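Side-chain contact in 3-keto-5-aminohexanoate cleavage protein (Burkholderia xenovorans LB400, PDB 3E02), which binds zinc and probably cleaves 3-keto-5-aminohexanoate or a related beta-keto acid, as a TIM-barrel member of the BKACE family: residues P65-F68 and M69-L72. Sequence-based numbering, arbitrary orientation.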
# COMPACT_ATOMS: atom_id res chain seq x y z
N PRO A 65 13.58 24.37 -33.61
CA PRO A 65 13.72 23.17 -34.46
C PRO A 65 15.04 23.11 -35.26
O PRO A 65 15.52 22.01 -35.52
CB PRO A 65 12.52 23.27 -35.41
CG PRO A 65 11.56 24.15 -34.72
CD PRO A 65 12.37 25.14 -33.98
N ASP A 66 15.60 24.26 -35.63
CA ASP A 66 16.89 24.31 -36.35
C ASP A 66 18.04 23.67 -35.56
O ASP A 66 18.92 23.06 -36.17
CB ASP A 66 17.28 25.75 -36.74
CG ASP A 66 16.31 26.38 -37.76
OD1 ASP A 66 15.49 25.67 -38.39
OD2 ASP A 66 16.39 27.62 -37.93
N LEU A 67 18.04 23.83 -34.23
CA LEU A 67 19.04 23.19 -33.36
C LEU A 67 18.83 21.68 -33.34
O LEU A 67 19.81 20.94 -33.39
CB LEU A 67 19.01 23.75 -31.92
CG LEU A 67 19.60 25.14 -31.73
CD1 LEU A 67 19.36 25.61 -30.30
CD2 LEU A 67 21.10 25.14 -32.07
N PHE A 68 17.57 21.25 -33.25
CA PHE A 68 17.24 19.82 -33.35
C PHE A 68 17.72 19.20 -34.67
O PHE A 68 18.27 18.11 -34.67
CB PHE A 68 15.74 19.56 -33.14
CG PHE A 68 15.32 19.59 -31.70
CD1 PHE A 68 14.99 20.78 -31.08
CD2 PHE A 68 15.26 18.41 -30.96
CE1 PHE A 68 14.59 20.81 -29.74
CE2 PHE A 68 14.87 18.42 -29.63
CZ PHE A 68 14.53 19.62 -29.01
N MSE A 69 17.56 19.94 -35.78
CA MSE A 69 18.05 19.47 -37.09
C MSE A 69 19.57 19.40 -37.22
O MSE A 69 20.06 18.83 -38.20
CB MSE A 69 17.41 20.26 -38.24
CG MSE A 69 15.91 20.06 -38.32
SE MSE A 69 15.39 18.15 -38.41
CE MSE A 69 13.63 18.36 -37.74
N ARG A 70 20.30 19.96 -36.25
CA ARG A 70 21.76 19.84 -36.18
C ARG A 70 22.22 18.59 -35.40
O ARG A 70 23.43 18.31 -35.37
CB ARG A 70 22.39 21.12 -35.63
CG ARG A 70 22.28 22.28 -36.62
CD ARG A 70 22.50 23.65 -35.98
NE ARG A 70 23.79 23.78 -35.31
CZ ARG A 70 24.21 24.86 -34.65
NH1 ARG A 70 23.44 25.95 -34.55
NH2 ARG A 70 25.41 24.83 -34.07
N PHE A 71 21.30 17.85 -34.77
CA PHE A 71 21.62 16.55 -34.16
C PHE A 71 20.73 15.35 -34.55
O PHE A 71 21.22 14.22 -34.52
CB PHE A 71 21.82 16.63 -32.64
CG PHE A 71 20.66 17.18 -31.85
CD1 PHE A 71 19.58 16.37 -31.50
CD2 PHE A 71 20.70 18.49 -31.34
CE1 PHE A 71 18.53 16.86 -30.70
CE2 PHE A 71 19.66 18.99 -30.53
CZ PHE A 71 18.57 18.18 -30.21
N LEU A 72 19.46 15.58 -34.92
CA LEU A 72 18.56 14.46 -35.29
C LEU A 72 19.03 13.63 -36.50
O LEU A 72 19.18 12.40 -36.36
CB LEU A 72 17.09 14.91 -35.43
CG LEU A 72 16.39 15.36 -34.14
CD1 LEU A 72 15.00 15.92 -34.45
CD2 LEU A 72 16.30 14.25 -33.11
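Phe68 and Phe71 run side by side in the same direction where helix 65-68 gives way to the short bend before helix 72-78. Their rings meet obliquely, the planes inclined at 50°, with CZ of Phe71 reaching CD2 of Phe68 at 3.4 Å. Phe71 gets there by placing CG between its backbone N and carbonyl carbon (chi1 58°), which folds the ring back over the preceding turn; CA of Phe68 then sits above one ring face in a CH-pi contact, 4.0 Å from the centroid. From Leu72, CD1 touches CB of Phe68 at 3.9 Å. Buried Leu67 and exposed Arg70 also lie side by side, pointing the same way, and NH1 of Arg70 lies 3.5 Å from CD2 of Leu67. In the main chain, Phe68 O accepts from both Leu72 N, at 2.8 Å, and Phe71 N, at 3.0 Å. The side chains of both phenylalanines touch Ala53 of strand 48-54, and that of Phe68 lies about 5 Å from the side chain of the zinc ligand His52. Two bonds thus satisfy one carbonyl at the bend, while the apolar rings pack the join against the barrel wall, close to the metal site.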